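Local structure of protein adenylyltransferase VopS (Vibrio parahaemolyticus, 3LET) at residues 15-20 against 27-32; 44-49 against 59-64. The protein transfers AMP from ATP to a specific threonine of the host Rho GTPases RhoA, Rac and Cdc42, thereby blocking actin assembly in infected cells. One frame throughout, in Å; residues are numbered along the deposited sequence.

Interaction 1 of 2, residues 15-20 against 27-32; sequences AQRLQT and GQMLFK
Met29 crosses the aliphatic part of Arg17 at a slant, with both its CB and its CE against it, and most of the contact is apolar packing between the ends of two short helices, 14-18 and 23-30, joined as a helical hairpin. The methionine chain runs straight to the sulfur and bends there (chi3 66°), which brings CE to 3.7 Å from Arg17 CG and against the amide end of Gln16, with Met29 CE 3.9 Å from Gln16 CD. The Thr20 methyl, CG2, meets the sulfur, 3.6 Å from Met29 SD, the two side chains passing in opposite directions. A long, unbranched and flexible side chain suits this place, since it must follow three neighbours of different shape.

Leu30 meets Arg17 in two ways: CB packs on the CD methylene, and the CD1 methyl lies over one guanidinium face, 3.5 Å above the plane and displaced toward the rim.

Among polar groups, Thr20 OG1, just past the helix, lies 2.9 Å from Arg17 O, with Ser22 O also in reach of its one proton. Arg17 NE forms a salt bridge with Glu60. Arginine thus does double duty: its methylenes pack against Met29 and Leu30, while its charge ties the hairpin to helix 58-75.

Interaction 2 of 2, residues 44-49 against 59-64; sequences NAFAKL and AELSQL
The Phe46 ring pushes edge-first into the hollow between Leu61 and Leu64, side chains three residues apart on helix 58-75. Its rim meets the backbone as well as the leucines: Phe46 CE2 lies 3.6 Å from Leu61 O, and that oxygen sits at the edge in the plane of the ring, where the weakly positive C-H groups face it. On one side of the hollow Leu61 CD2 is 4.1 Å from Phe46 CE2; on the other, Leu64 CG is 4.1 Å from Phe46 CZ. A flat, wide side chain suits the entry, because the backbones stay well apart here, with Phe46 CA 8.7 Å from Leu61 CA.

This packing belongs to the all-helical N-terminal region of VopS, where residues 46-49 are laid against helix 58-75; Ala109 of helix 105-111 also touches Phe46. Leu49, which by similarity to relatives may take part in binding ATP, adds a second, smaller bump. It meets Leu61 tip to tip, Leu49 CD1 being 3.8 Å from Leu61 CD2. Leu61 holds CG anti to its carbonyl carbon (chi1 -71°), and its branched end thereby serves both partners, CD2 reaching Phe46 CE2 from off the ring plane as well as the Leu49 methyl. Phe31 packs on Leu49, Leu61 and Leu64 alike.

Overall arrangement
Interaction 1 closes before interaction 2 opens, so the two come in series along the chain, helices 14-18 and 23-30 first and then helices 39-45 and 58-75. Their centres lie 11 Å apart, some 31 to 33 Å from the centre of the chain and on the same side of it, at one end of the elongated molecule. They join directly: Phe31 CD2 packs 3.6 Å from Ala45 CB and Leu30 CD2 lies 3.7 Å from Glu60 OE2, beside the Arg17 salt bridge. Interaction 1 lies at the surface and interaction 2 is buried. Together they bring helices 14-18, 23-30 and 39-45 of the N-terminal family region together on helix 58-75 as one small bundle.

Interaction 1 of 2, residues 15-20 against 27-32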
# COMPACT_ATOMS: atom_id res chain seq x y z
N ALA A 15 -7.16 -22.99 22.60
CA ALA A 15 -6.00 -23.14 21.72
C ALA A 15 -6.33 -24.02 20.52
O ALA A 15 -5.92 -23.73 19.39
CB ALA A 15 -4.82 -23.71 22.47
N GLN A 16 -7.06 -25.10 20.76
CA GLN A 16 -7.55 -25.95 19.68
C GLN A 16 -8.49 -25.15 18.76
O GLN A 16 -8.35 -25.16 17.54
CB GLN A 16 -8.27 -27.17 20.26
CG GLN A 16 -8.83 -28.13 19.23
CD GLN A 16 -9.48 -29.37 19.84
OE1 GLN A 16 -9.92 -29.36 21.00
NE2 GLN A 16 -9.55 -30.45 19.06
N ARG A 17 -9.44 -24.43 19.35
CA ARG A 17 -10.46 -23.73 18.56
C ARG A 17 -9.84 -22.66 17.68
O ARG A 17 -10.34 -22.39 16.59
CB ARG A 17 -11.55 -23.14 19.46
CG ARG A 17 -12.41 -24.20 20.13
CD ARG A 17 -13.56 -23.58 20.90
NE ARG A 17 -13.11 -22.80 22.05
CZ ARG A 17 -12.94 -23.30 23.28
NH1 ARG A 17 -13.18 -24.57 23.53
NH2 ARG A 17 -12.54 -22.50 24.26
N LEU A 18 -8.76 -22.03 18.15
CA LEU A 18 -8.11 -20.98 17.38
C LEU A 18 -7.43 -21.48 16.11
O LEU A 18 -7.20 -20.71 15.16
CB LEU A 18 -7.09 -20.25 18.25
CG LEU A 18 -7.76 -19.18 19.10
CD1 LEU A 18 -6.81 -18.70 20.20
CD2 LEU A 18 -8.23 -18.03 18.20
N GLN A 19 -7.11 -22.77 16.07
CA GLN A 19 -6.43 -23.34 14.92
C GLN A 19 -7.39 -23.84 13.84
O GLN A 19 -6.95 -24.31 12.79
CB GLN A 19 -5.52 -24.49 15.36
CG GLN A 19 -4.53 -24.12 16.45
CD GLN A 19 -3.94 -25.35 17.11
OE1 GLN A 19 -4.04 -26.47 16.60
NE2 GLN A 19 -3.32 -25.15 18.27
N THR A 20 -8.70 -23.77 14.09
CA THR A 20 -9.68 -24.15 13.08
C THR A 20 -9.42 -23.35 11.82
O THR A 20 -8.69 -22.36 11.83
CB THR A 20 -11.13 -23.88 13.54
OG1 THR A 20 -11.28 -22.49 13.84
CG2 THR A 20 -11.48 -24.72 14.77
N GLY A 27 -16.67 -21.08 15.97
CA GLY A 27 -17.96 -20.83 16.58
C GLY A 27 -18.70 -22.13 16.86
O GLY A 27 -19.24 -22.31 17.95
N GLN A 28 -18.73 -23.03 15.89
CA GLN A 28 -19.39 -24.32 16.07
C GLN A 28 -18.88 -24.98 17.34
O GLN A 28 -19.65 -25.56 18.11
CB GLN A 28 -19.12 -25.25 14.89
CG GLN A 28 -19.92 -24.96 13.63
CD GLN A 28 -19.50 -25.89 12.51
OE1 GLN A 28 -18.47 -26.55 12.60
NE2 GLN A 28 -20.28 -25.94 11.45
N MET A 29 -17.56 -24.91 17.55
CA MET A 29 -16.94 -25.55 18.70
C MET A 29 -17.24 -24.81 20.00
O MET A 29 -17.59 -25.42 21.00
CB MET A 29 -15.43 -25.67 18.49
CG MET A 29 -15.03 -26.62 17.38
SD MET A 29 -13.25 -26.79 17.15
CE MET A 29 -12.77 -27.57 18.69
N LEU A 30 -17.12 -23.48 19.98
CA LEU A 30 -17.28 -22.68 21.20
C LEU A 30 -18.73 -22.62 21.63
O LEU A 30 -19.04 -22.65 22.82
CB LEU A 30 -16.74 -21.26 21.00
CG LEU A 30 -16.81 -20.33 22.22
CD1 LEU A 30 -16.07 -20.92 23.44
CD2 LEU A 30 -16.26 -18.96 21.87
N PHE A 31 -19.63 -22.53 20.66
CA PHE A 31 -21.04 -22.35 20.93
C PHE A 31 -21.77 -23.70 20.94
O PHE A 31 -22.97 -23.77 21.20
CB PHE A 31 -21.65 -21.42 19.89
CG PHE A 31 -21.08 -20.02 19.91
CD1 PHE A 31 -20.41 -19.54 21.04
CD2 PHE A 31 -21.27 -19.17 18.84
CE1 PHE A 31 -19.90 -18.24 21.08
CE2 PHE A 31 -20.75 -17.86 18.86
CZ PHE A 31 -20.08 -17.39 19.99
N LYS A 32 -21.03 -24.77 20.68
CA LYS A 32 -21.61 -26.11 20.64
C LYS A 32 -22.82 -26.12 19.73
O LYS A 32 -23.91 -26.55 20.13
CB LYS A 32 -22.01 -26.53 22.06
CG LYS A 32 -20.88 -26.41 23.06
CD LYS A 32 -21.40 -26.45 24.49
CE LYS A 32 -20.29 -26.79 25.46
NZ LYS A 32 -19.12 -25.88 25.33

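Interaction 2 of 2, residues 44-49 against 59-64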
# COMPACT_ATOMS: atom_id res chain seq x y z
N ASN A 44 -24.40 -13.78 14.45
CA ASN A 44 -25.79 -13.74 14.92
C ASN A 44 -25.98 -14.49 16.26
O ASN A 44 -26.90 -14.21 17.03
CB ASN A 44 -26.70 -14.34 13.86
CG ASN A 44 -26.90 -13.41 12.69
OD1 ASN A 44 -26.68 -12.20 12.79
ND2 ASN A 44 -27.33 -13.96 11.57
N ALA A 45 -25.07 -15.42 16.54
CA ALA A 45 -25.09 -16.18 17.79
C ALA A 45 -24.67 -15.35 19.01
O ALA A 45 -25.03 -15.69 20.14
CB ALA A 45 -24.23 -17.43 17.66
N PHE A 46 -23.93 -14.27 18.79
CA PHE A 46 -23.40 -13.50 19.93
C PHE A 46 -24.52 -12.93 20.82
O PHE A 46 -24.37 -12.90 22.05
CB PHE A 46 -22.45 -12.37 19.46
CG PHE A 46 -21.01 -12.84 19.25
CD1 PHE A 46 -20.71 -13.78 18.29
CD2 PHE A 46 -19.98 -12.31 20.02
CE1 PHE A 46 -19.38 -14.20 18.10
CE2 PHE A 46 -18.64 -12.73 19.85
CZ PHE A 46 -18.35 -13.69 18.89
N ALA A 47 -25.64 -12.52 20.20
CA ALA A 47 -26.75 -11.92 20.94
C ALA A 47 -27.35 -12.93 21.90
O ALA A 47 -27.99 -12.58 22.91
CB ALA A 47 -27.84 -11.40 19.97
N LYS A 48 -27.13 -14.20 21.59
CA LYS A 48 -27.75 -15.29 22.32
C LYS A 48 -26.95 -15.75 23.54
O LYS A 48 -27.40 -16.60 24.31
CB LYS A 48 -27.93 -16.46 21.37
CG LYS A 48 -28.73 -16.09 20.11
CD LYS A 48 -28.85 -17.29 19.16
CE LYS A 48 -29.62 -16.94 17.88
NZ LYS A 48 -31.05 -16.62 18.14
N LEU A 49 -25.76 -15.18 23.73
CA LEU A 49 -24.87 -15.63 24.79
C LEU A 49 -25.31 -15.05 26.10
O LEU A 49 -25.70 -13.88 26.19
CB LEU A 49 -23.43 -15.21 24.50
CG LEU A 49 -22.89 -15.78 23.19
CD1 LEU A 49 -21.45 -15.33 22.96
CD2 LEU A 49 -22.98 -17.30 23.19
N ALA A 59 -12.01 -12.74 26.22
CA ALA A 59 -10.83 -12.71 25.36
C ALA A 59 -11.04 -13.51 24.08
O ALA A 59 -10.85 -13.01 22.97
CB ALA A 59 -9.59 -13.23 26.11
N GLU A 60 -11.46 -14.76 24.23
CA GLU A 60 -11.74 -15.57 23.06
C GLU A 60 -12.88 -14.99 22.22
O GLU A 60 -12.82 -15.00 20.98
CB GLU A 60 -12.08 -17.01 23.46
CG GLU A 60 -12.18 -17.91 22.26
CD GLU A 60 -12.44 -19.35 22.61
OE1 GLU A 60 -12.38 -19.72 23.81
OE2 GLU A 60 -12.71 -20.12 21.67
N LEU A 61 -13.90 -14.46 22.87
CA LEU A 61 -15.01 -13.91 22.11
C LEU A 61 -14.58 -12.72 21.26
O LEU A 61 -15.09 -12.52 20.17
CB LEU A 61 -16.14 -13.50 23.05
CG LEU A 61 -16.86 -14.72 23.66
CD1 LEU A 61 -17.79 -14.25 24.78
CD2 LEU A 61 -17.68 -15.53 22.63
N SER A 62 -13.65 -11.93 21.78
CA SER A 62 -13.11 -10.84 20.99
C SER A 62 -12.39 -11.37 19.74
O SER A 62 -12.54 -10.82 18.65
CB SER A 62 -12.14 -10.00 21.83
OG SER A 62 -11.62 -8.93 21.07
N GLN A 63 -11.59 -12.42 19.89
CA GLN A 63 -10.90 -13.04 18.75
C GLN A 63 -11.89 -13.55 17.72
O GLN A 63 -11.74 -13.31 16.52
CB GLN A 63 -10.03 -14.21 19.21
CG GLN A 63 -8.84 -13.80 20.10
CD GLN A 63 -8.15 -15.01 20.74
OE1 GLN A 63 -8.80 -15.96 21.15
NE2 GLN A 63 -6.82 -14.97 20.81
N LEU A 64 -12.88 -14.28 18.20
CA LEU A 64 -13.86 -14.90 17.33
C LEU A 64 -14.70 -13.85 16.62
O LEU A 64 -14.96 -13.98 15.43
CB LEU A 64 -14.76 -15.83 18.13
CG LEU A 64 -15.87 -16.54 17.34
CD1 LEU A 64 -15.31 -17.38 16.17
CD2 LEU A 64 -16.74 -17.41 18.27